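Endo-beta-1,4-mannanase (Alicyclobacillus acidocaldarius, PDB 4CD8) hydrolyses internal beta-1,4-mannosidic linkages of mannan chains, acting as an endo-mannanase of glycoside hydrolase family 113. Local coordinates at residues 42-47 and 308-313; 49-54 and 74-79; 185-190 and 213-218. All coordinates share one frame; numbering follows the deposited sequence.

Contact 1. Residues 42-47 and 308-313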
loop_
_atom_site.group_PDB
_atom_site.type_symbol
_atom_site.label_atom_id
_atom_site.label_comp_id
_atom_site.label_asym_id
_atom_site.label_seq_id
_atom_site.Cartn_x
_atom_site.Cartn_y
_atom_site.Cartn_z
ATOM N N GLN A 42 -12.259 -4.565 13.493
ATOM C CA GLN A 42 -10.929 -4.437 14.067
ATOM C C GLN A 42 -10.745 -2.988 14.469
ATOM O O GLN A 42 -11.493 -2.132 13.987
ATOM C CB GLN A 42 -9.898 -4.793 13.019
ATOM C CG GLN A 42 -10.018 -6.238 12.536
ATOM C CD GLN A 42 -9.349 -7.221 13.462
ATOM O OE1 GLN A 42 -8.196 -7.031 13.860
ATOM N NE2 GLN A 42 -10.043 -8.306 13.780
ATOM N N PRO A 43 -9.743 -2.706 15.294
ATOM C CA PRO A 43 -9.494 -1.310 15.764
ATOM C C PRO A 43 -8.738 -0.470 14.713
ATOM O O PRO A 43 -7.649 0.083 14.956
ATOM C CB PRO A 43 -8.687 -1.526 17.045
ATOM C CG PRO A 43 -7.932 -2.802 16.791
ATOM C CD PRO A 43 -8.823 -3.671 15.932
ATOM N N PHE A 44 -9.371 -0.349 13.551
ATOM C CA PHE A 44 -8.794 0.360 12.420
ATOM C C PHE A 44 -9.616 1.588 12.109
ATOM O O PHE A 44 -10.835 1.556 12.160
ATOM C CB PHE A 44 -8.792 -0.512 11.166
ATOM C CG PHE A 44 -8.047 -1.804 11.294
ATOM C CD1 PHE A 44 -6.953 -1.925 12.107
ATOM C CD2 PHE A 44 -8.418 -2.885 10.513
ATOM C CE1 PHE A 44 -6.256 -3.112 12.210
ATOM C CE2 PHE A 44 -7.732 -4.079 10.607
ATOM C CZ PHE A 44 -6.642 -4.188 11.449
ATOM N N ASN A 45 -8.920 2.672 11.802
ATOM C CA ASN A 45 -9.586 3.850 11.311
ATOM C C ASN A 45 -9.459 4.072 9.798
ATOM O O ASN A 45 -10.154 4.926 9.241
ATOM C CB ASN A 45 -9.158 5.059 12.137
ATOM C CG ASN A 45 -7.671 5.338 12.080
ATOM O OD1 ASN A 45 -6.879 4.615 11.492
ATOM N ND2 ASN A 45 -7.283 6.422 12.706
ATOM N N TRP A 46 -8.610 3.277 9.131
ATOM C CA TRP A 46 -8.353 3.401 7.701
ATOM C C TRP A 46 -8.396 2.014 7.026
ATOM O O TRP A 46 -7.962 1.015 7.587
ATOM C CB TRP A 46 -6.958 3.975 7.450
ATOM C CG TRP A 46 -6.843 5.461 7.541
ATOM C CD1 TRP A 46 -6.616 6.181 8.656
ATOM C CD2 TRP A 46 -6.942 6.401 6.460
ATOM N NE1 TRP A 46 -6.590 7.522 8.349
ATOM C CE2 TRP A 46 -6.784 7.688 7.010
ATOM C CE3 TRP A 46 -7.161 6.278 5.084
ATOM C CZ2 TRP A 46 -6.818 8.836 6.225
ATOM C CZ3 TRP A 46 -7.204 7.409 4.299
ATOM C CH2 TRP A 46 -7.036 8.690 4.882
ATOM N N VAL A 47 -8.817 2.024 5.774
ATOM C CA VAL A 47 -8.624 0.889 4.853
ATOM C C VAL A 47 -8.022 1.420 3.574
ATOM O O VAL A 47 -8.381 2.526 3.138
ATOM C CB VAL A 47 -9.945 0.158 4.606
ATOM C CG1 VAL A 47 -10.967 1.010 3.875
ATOM C CG2 VAL A 47 -9.711 -1.147 3.866
ATOM N N ASP A 308 -4.194 -9.873 18.164
ATOM C CA ASP A 308 -4.175 -9.354 19.531
ATOM C C ASP A 308 -3.013 -8.397 19.770
ATOM O O ASP A 308 -3.172 -7.410 20.534
ATOM C CB ASP A 308 -4.092 -10.495 20.556
ATOM C CG ASP A 308 -5.229 -11.477 20.413
ATOM O OD1 ASP A 308 -6.378 -11.042 20.173
ATOM O OD2 ASP A 308 -4.959 -12.683 20.513
ATOM N N VAL A 309 -1.841 -8.683 19.192
ATOM C CA VAL A 309 -0.698 -7.742 19.324
ATOM C C VAL A 309 -1.097 -6.385 18.751
ATOM O O VAL A 309 -0.899 -5.322 19.392
ATOM C CB VAL A 309 0.585 -8.247 18.630
ATOM C CG1 VAL A 309 1.716 -7.236 18.755
ATOM C CG2 VAL A 309 1.023 -9.575 19.240
ATOM N N VAL A 310 -1.663 -6.429 17.551
ATOM C CA VAL A 310 -2.167 -5.219 16.913
ATOM C C VAL A 310 -3.272 -4.531 17.722
ATOM O O VAL A 310 -3.283 -3.269 17.864
ATOM C CB VAL A 310 -2.642 -5.519 15.475
ATOM C CG1 VAL A 310 -3.415 -4.348 14.885
ATOM C CG2 VAL A 310 -1.442 -5.881 14.607
ATOM N N ALA A 311 -4.191 -5.322 18.257
ATOM C CA ALA A 311 -5.252 -4.798 19.102
ATOM C C ALA A 311 -4.675 -4.059 20.307
ATOM O O ALA A 311 -5.065 -2.909 20.580
ATOM C CB ALA A 311 -6.175 -5.918 19.545
ATOM N N ARG A 312 -3.739 -4.694 21.008
ATOM C CA ARG A 312 -3.126 -4.085 22.189
ATOM C C ARG A 312 -2.443 -2.754 21.827
ATOM O O ARG A 312 -2.582 -1.746 22.577
ATOM C CB ARG A 312 -2.146 -5.066 22.867
ATOM N N ALA A 313 -1.727 -2.735 20.676
ATOM C CA ALA A 313 -1.060 -1.497 20.256
ATOM C C ALA A 313 -2.069 -0.420 19.791
ATOM O O ALA A 313 -2.017 0.746 20.255
ATOM C CB ALA A 313 -0.026 -1.789 19.181
#

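Contact 2. Residues 49-54 and 74-79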
loop_
_atom_site.group_PDB
_atom_site.type_symbol
_atom_site.label_atom_id
_atom_site.label_comp_id
_atom_site.label_asym_id
_atom_site.label_seq_id
_atom_site.Cartn_x
_atom_site.Cartn_y
_atom_site.Cartn_z
ATOM N N LEU A 49 -7.849 0.495 -0.374
ATOM C CA LEU A 49 -8.350 -0.358 -1.455
ATOM C C LEU A 49 -7.241 -0.394 -2.485
ATOM O O LEU A 49 -6.984 0.584 -3.180
ATOM C CB LEU A 49 -9.631 0.229 -2.064
ATOM C CG LEU A 49 -10.784 0.384 -1.056
ATOM C CD1 LEU A 49 -11.972 1.046 -1.701
ATOM C CD2 LEU A 49 -11.134 -0.969 -0.463
ATOM N N ALA A 50 -6.607 -1.573 -2.620
ATOM C CA ALA A 50 -5.432 -1.715 -3.454
ATOM C C ALA A 50 -5.723 -2.666 -4.593
ATOM O O ALA A 50 -6.282 -3.743 -4.366
ATOM C CB ALA A 50 -4.240 -2.201 -2.651
ATOM N N PHE A 51 -5.267 -2.286 -5.783
ATOM C CA PHE A 51 -5.406 -3.150 -6.947
ATOM C C PHE A 51 -4.326 -2.882 -7.959
ATOM O O PHE A 51 -3.699 -1.858 -7.929
ATOM C CB PHE A 51 -6.785 -2.989 -7.604
ATOM C CG PHE A 51 -7.028 -1.623 -8.185
ATOM C CD1 PHE A 51 -7.398 -0.552 -7.364
ATOM C CD2 PHE A 51 -6.853 -1.392 -9.526
ATOM C CE1 PHE A 51 -7.609 0.717 -7.933
ATOM C CE2 PHE A 51 -7.082 -0.145 -10.090
ATOM C CZ PHE A 51 -7.413 0.925 -9.274
ATOM N N ALA A 52 -4.092 -3.842 -8.852
ATOM C CA ALA A 52 -3.023 -3.738 -9.841
ATOM C C ALA A 52 -3.490 -3.869 -11.256
ATOM O O ALA A 52 -4.121 -4.873 -11.620
ATOM C CB ALA A 52 -1.942 -4.776 -9.571
ATOM N N GLY A 53 -3.159 -2.867 -12.053
ATOM C CA GLY A 53 -3.135 -2.994 -13.496
ATOM C C GLY A 53 -1.982 -3.880 -13.916
ATOM O O GLY A 53 -1.105 -4.188 -13.108
ATOM N N LEU A 54 -2.006 -4.337 -15.169
ATOM C CA LEU A 54 -1.008 -5.288 -15.635
ATOM C C LEU A 54 -0.240 -4.770 -16.838
ATOM O O LEU A 54 -0.815 -4.323 -17.833
ATOM C CB LEU A 54 -1.646 -6.644 -15.995
ATOM C CG LEU A 54 -2.242 -7.452 -14.841
ATOM C CD1 LEU A 54 -2.966 -8.690 -15.380
ATOM C CD2 LEU A 54 -1.136 -7.857 -13.862
ATOM N N ASP A 74 -17.229 0.826 -10.691
ATOM C CA ASP A 74 -18.380 0.570 -9.808
ATOM C C ASP A 74 -18.037 -0.318 -8.615
ATOM O O ASP A 74 -18.554 -0.115 -7.515
ATOM C CB ASP A 74 -19.519 -0.095 -10.581
ATOM C CG ASP A 74 -20.321 0.868 -11.476
ATOM O OD1 ASP A 74 -20.121 2.084 -11.433
ATOM O OD2 ASP A 74 -21.185 0.375 -12.247
ATOM N N GLU A 75 -17.176 -1.314 -8.835
ATOM C CA GLU A 75 -16.699 -2.159 -7.733
ATOM C C GLU A 75 -15.908 -1.341 -6.722
ATOM O O GLU A 75 -16.048 -1.546 -5.514
ATOM C CB GLU A 75 -15.818 -3.274 -8.223
ATOM C CG GLU A 75 -16.594 -4.431 -8.841
ATOM C CD GLU A 75 -15.665 -5.579 -9.193
ATOM O OE1 GLU A 75 -15.435 -6.461 -8.311
ATOM O OE2 GLU A 75 -15.140 -5.570 -10.340
ATOM N N ILE A 76 -15.052 -0.454 -7.237
ATOM C CA ILE A 76 -14.303 0.466 -6.365
ATOM C C ILE A 76 -15.264 1.344 -5.558
ATOM O O ILE A 76 -15.139 1.450 -4.313
ATOM C CB ILE A 76 -13.280 1.300 -7.153
ATOM C CG1 ILE A 76 -12.231 0.379 -7.790
ATOM C CG2 ILE A 76 -12.623 2.343 -6.244
ATOM C CD1 ILE A 76 -11.328 1.047 -8.802
ATOM N N ALA A 77 -16.220 1.948 -6.236
ATOM C CA ALA A 77 -17.218 2.763 -5.561
ATOM C C ALA A 77 -17.995 1.986 -4.525
ATOM O O ALA A 77 -18.248 2.504 -3.444
ATOM C CB ALA A 77 -18.164 3.417 -6.560
ATOM N N SER A 78 -18.366 0.735 -4.844
ATOM C CA SER A 78 -19.087 -0.074 -3.892
ATOM C C SER A 78 -18.279 -0.315 -2.619
ATOM O O SER A 78 -18.821 -0.266 -1.508
ATOM C CB SER A 78 -19.513 -1.425 -4.503
ATOM O OG SER A 78 -20.470 -1.187 -5.499
ATOM N N MET A 79 -17.007 -0.644 -2.781
ATOM C CA MET A 79 -16.186 -0.936 -1.604
ATOM C C MET A 79 -15.921 0.339 -0.821
ATOM O O MET A 79 -15.920 0.325 0.402
ATOM C CB MET A 79 -14.889 -1.612 -1.966
ATOM C CG MET A 79 -15.034 -3.113 -2.154
ATOM S SD MET A 79 -15.534 -4.000 -0.665
ATOM C CE MET A 79 -17.217 -4.323 -1.138
#

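Contact 3. Residues 185-190 and 213-218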
loop_
_atom_site.group_PDB
_atom_site.type_symbol
_atom_site.label_atom_id
_atom_site.label_comp_id
_atom_site.label_asym_id
_atom_site.label_seq_id
_atom_site.Cartn_x
_atom_site.Cartn_y
_atom_site.Cartn_z
ATOM N N ARG A 185 14.279 3.101 0.522
ATOM C CA ARG A 185 14.264 4.199 -0.474
ATOM C C ARG A 185 13.791 5.501 0.091
ATOM O O ARG A 185 13.794 6.513 -0.645
ATOM C CB ARG A 185 13.400 3.869 -1.687
ATOM C CG ARG A 185 13.882 2.624 -2.473
ATOM C CD ARG A 185 15.140 2.946 -3.290
ATOM N NE ARG A 185 14.876 4.036 -4.240
ATOM C CZ ARG A 185 15.803 4.753 -4.872
ATOM N NH1 ARG A 185 17.101 4.497 -4.730
ATOM N NH2 ARG A 185 15.421 5.702 -5.723
ATOM N N GLU A 186 13.427 5.501 1.365
ATOM C CA GLU A 186 12.856 6.709 2.001
ATOM C C GLU A 186 13.764 7.901 1.845
ATOM O O GLU A 186 13.286 9.014 1.539
ATOM C CB GLU A 186 12.543 6.453 3.493
ATOM C CG GLU A 186 11.426 5.444 3.743
ATOM C CD GLU A 186 11.919 4.010 3.962
ATOM O OE1 GLU A 186 13.000 3.663 3.458
ATOM O OE2 GLU A 186 11.212 3.268 4.659
ATOM N N GLU A 187 15.055 7.689 2.011
ATOM C CA GLU A 187 16.021 8.781 1.947
ATOM C C GLU A 187 16.461 9.106 0.519
ATOM O O GLU A 187 17.128 10.097 0.290
ATOM C CB GLU A 187 17.242 8.515 2.865
ATOM C CG GLU A 187 18.141 7.344 2.465
ATOM C CD GLU A 187 17.693 6.013 3.039
ATOM O OE1 GLU A 187 16.526 5.646 2.847
ATOM O OE2 GLU A 187 18.523 5.305 3.662
ATOM N N HIS A 188 16.036 8.301 -0.459
ATOM C CA HIS A 188 16.512 8.453 -1.819
ATOM C C HIS A 188 15.559 9.164 -2.789
ATOM O O HIS A 188 15.995 9.705 -3.824
ATOM C CB HIS A 188 16.871 7.081 -2.352
ATOM C CG HIS A 188 18.074 6.505 -1.693
ATOM N ND1 HIS A 188 18.023 5.413 -0.857
ATOM C CD2 HIS A 188 19.365 6.883 -1.732
ATOM C CE1 HIS A 188 19.242 5.120 -0.440
ATOM N NE2 HIS A 188 20.075 5.991 -0.961
ATOM N N VAL A 189 14.280 9.180 -2.455
ATOM C CA VAL A 189 13.278 9.792 -3.299
ATOM C C VAL A 189 13.460 11.321 -3.246
ATOM O O VAL A 189 13.655 11.901 -2.162
ATOM C CB VAL A 189 11.879 9.421 -2.816
ATOM C CG1 VAL A 189 10.781 10.287 -3.472
ATOM C CG2 VAL A 189 11.612 7.959 -3.104
ATOM N N ARG A 190 13.415 11.951 -4.414
ATOM C CA ARG A 190 13.718 13.363 -4.528
ATOM C C ARG A 190 12.510 14.260 -4.756
ATOM O O ARG A 190 12.693 15.479 -4.898
ATOM C CB ARG A 190 14.753 13.578 -5.641
ATOM C CG ARG A 190 16.063 12.836 -5.463
ATOM C CD ARG A 190 16.823 13.222 -4.222
ATOM N NE ARG A 190 17.241 14.631 -4.245
ATOM C CZ ARG A 190 18.402 15.039 -4.755
ATOM N NH1 ARG A 190 19.247 14.158 -5.302
ATOM N NH2 ARG A 190 18.739 16.342 -4.723
ATOM N N VAL A 213 15.130 3.112 12.486
ATOM C CA VAL A 213 14.306 4.192 12.979
ATOM C C VAL A 213 14.968 5.570 12.857
ATOM O O VAL A 213 14.311 6.505 12.392
ATOM C CB VAL A 213 13.824 3.906 14.428
ATOM C CG1 VAL A 213 13.171 5.131 15.024
ATOM C CG2 VAL A 213 12.804 2.775 14.430
ATOM N N PRO A 214 16.269 5.692 13.196
ATOM C CA PRO A 214 16.837 7.038 13.121
ATOM C C PRO A 214 16.819 7.644 11.744
ATOM O O PRO A 214 16.610 8.868 11.598
ATOM C CB PRO A 214 18.279 6.844 13.610
ATOM C CG PRO A 214 18.225 5.648 14.487
ATOM C CD PRO A 214 17.164 4.759 13.901
ATOM N N VAL A 215 16.994 6.820 10.717
ATOM C CA VAL A 215 16.979 7.338 9.361
ATOM C C VAL A 215 15.555 7.749 8.970
ATOM O O VAL A 215 15.362 8.758 8.313
ATOM C CB VAL A 215 17.533 6.322 8.358
ATOM C CG1 VAL A 215 17.362 6.852 6.934
ATOM C CG2 VAL A 215 18.993 6.055 8.664
ATOM N N LEU A 216 14.560 6.988 9.409
ATOM C CA LEU A 216 13.176 7.328 9.131
ATOM C C LEU A 216 12.836 8.682 9.761
ATOM O O LEU A 216 12.215 9.548 9.101
ATOM C CB LEU A 216 12.235 6.249 9.646
ATOM C CG LEU A 216 12.400 4.854 9.035
ATOM C CD1 LEU A 216 11.451 3.866 9.703
ATOM C CD2 LEU A 216 12.181 4.853 7.536
ATOM N N ARG A 217 13.258 8.859 11.018
ATOM C CA ARG A 217 13.052 10.157 11.680
ATOM C C ARG A 217 13.726 11.260 10.890
ATOM O O ARG A 217 13.130 12.348 10.639
ATOM C CB ARG A 217 13.590 10.110 13.106
ATOM C CG ARG A 217 13.439 11.405 13.890
ATOM C CD ARG A 217 13.840 11.275 15.359
ATOM N NE ARG A 217 14.837 10.243 15.561
ATOM C CZ ARG A 217 14.678 9.126 16.265
ATOM N NH1 ARG A 217 13.553 8.839 16.909
ATOM N NH2 ARG A 217 15.688 8.280 16.338
ATOM N N GLU A 218 14.971 11.024 10.508
ATOM C CA GLU A 218 15.733 12.036 9.765
ATOM C C GLU A 218 15.119 12.416 8.437
ATOM O O GLU A 218 15.144 13.573 8.029
ATOM C CB GLU A 218 17.192 11.591 9.595
ATOM C CG GLU A 218 17.897 11.431 10.941
ATOM C CD GLU A 218 19.065 10.437 10.959
ATOM O OE1 GLU A 218 19.526 9.978 9.891
ATOM O OE2 GLU A 218 19.544 10.120 12.074
#

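Contact 1. Residues 42-47 and 308-313
The inverse gamma turn centred on P43, just ahead of barrel strand 46-55, meets V310 and A311 of helix 305-317, the helix that follows the last strand of this TIM barrel. Here the turn is defined by the weak bond from F44 N back to Q42 O, 2.8 Å. It brings the proline ring up to the helix backbone, with P43 CG lying 4.1 Å from A311 CA; the CA atoms of P43 and A311 are 6.4 Å apart. The second contact is between side chains: V310 CG1 approaches F44 CE1 to 4.1 Å, near the plane of the ring and at its edge. F44 reaches it because its CG stands anti to the carbonyl carbon (chi1 -58°), which swings the ring toward the helix. One face of that ring is covered by Q42 CB, 3.3 Å above its plane and displaced toward the rim. Polar links flank this apolar patch: Q42 NE2 bonds E307 OE2 at the start of the same helix, and P43 O bonds R14 NH1. With 115 Å² buried in all, the touch is a small van der Waals one, and a directional link between the turn and the helix is supplied next door by the Q42–E307 hydrogen bond.

Contact 2. Residues 49-54 and 74-79
I76 and M79 carry the contact of helix 73-85 with F51 and L49 of strand 46-55, burying 182 Å². The axes of the two short segments come within 10.4 Å and run nearly antiparallel, at 161°. At D74 the backbone O receives two donors from the next turn, S78 N at 2.8 Å and S78 OG at 3.0 Å. They reach it from opposite faces of its plane, so the serine hydroxyl is occupied within the helix itself. E75 does not touch the strand; its OE2 takes the N-H of G25, and its backbone N bonds S72 OG.

I76 is the first residue to touch the strand. Its CD1 methyl reaches the F51 ring obliquely, 3.8 Å from F51 CE1, with the two side chains crossing at about a right angle. The F51 ring also makes an edge-to-face pair with Y134. I76 O lies 4.1 Å from L49 CD1, placing the leucine methyl against the helix backbone. One turn on, M79 offers its CB rather than its thioether: M79 CB is 4.0 Å from L49 CD1, and L49 CD2 is almost as near. Bends at chi2 and chi3 carry the rest of the M79 chain away from the strand, toward R33 and M36 of helix 30-40.

All four touching residues are buried, and L49 and F51, two apart on the strand, point to the same side. A strand packed through alternate residues against the helix that follows it, with parallel strand 89-98 next, is the beta-alpha-beta crossover from which the TIM barrel is built; this helix lies on the outer wall.

Contact 3. Residues 185-190 and 213-218
E186 and E187, in the loop between strands 176-182 and 197-201 of the TIM barrel, meet L216 and V215 of helix 209-223, which follows the second of those strands. The contact buries 141 Å².

Across the two segments, the contacts are van der Waals ones between carboxylates and methyl groups. L216 CD2 lies 3.4 Å from E186 OE2 and 3.7 Å from E186 CD, so the methyl sits beside one oxygen of the acid. The second pair is looser: V215 CG1 is 3.8 Å from E187 OE2. In both pairs the side chains are set obliquely to one another. Each glutamate is bent at chi2, and E187 has its CG between the backbone N and the carbonyl carbon (chi1 67°), which lets its acid group come down on the valine.

The polar ends of both glutamates find their partners outside the two segments. R212, immediately before the helix segment, forms salt bridges through NH2 with E186 OE1 and E187 OE1; one guanidinium nitrogen shared by both probably offsets part of the negative charge of the two neighbouring acids. E186 OE2 additionally bonds Y204 OH and S200 OG, tying the buried glutamate to the strand 197-201 region, next to Y203 of the pocket that binds the mannoimidazole-type inhibitor, although the E186 side chain itself remains about 12 Å from that ligand.

Backbone bonds shape both partners. On the helix, R217 N bonds V213 O at 2.9 Å, while a kink is marked by the absence of bonds to the preceding turn from N of P214 and V215. In the loop, R185 O accepts both H188 N at 2.9 Å and V189 N at 3.3 Å. Beside this turn, E187 CG lies over one face of the H188 imidazole, 3.8 Å above its plane and offset toward the rim.

How the contacts relate
Following the chain from the N terminus, residues 42-47 open contact 1, which closes only at 308-313 near the C terminus, so it encloses the other two. Contact 2 opens at once on the same strand, 46-55, and closes at 74-79 after a short excursion. Contact 3 opens at 185-190 and closes at 213-218; contacts 2 and 3 follow in series and do not cross. Contact 1 ties the approach to the second strand to the last helix, contact 2 binds that strand to its own helix, and contact 3 joins a loop to helix 209-223 on the opposite side of the chain's centre, 30 Å from contact 2 between centres.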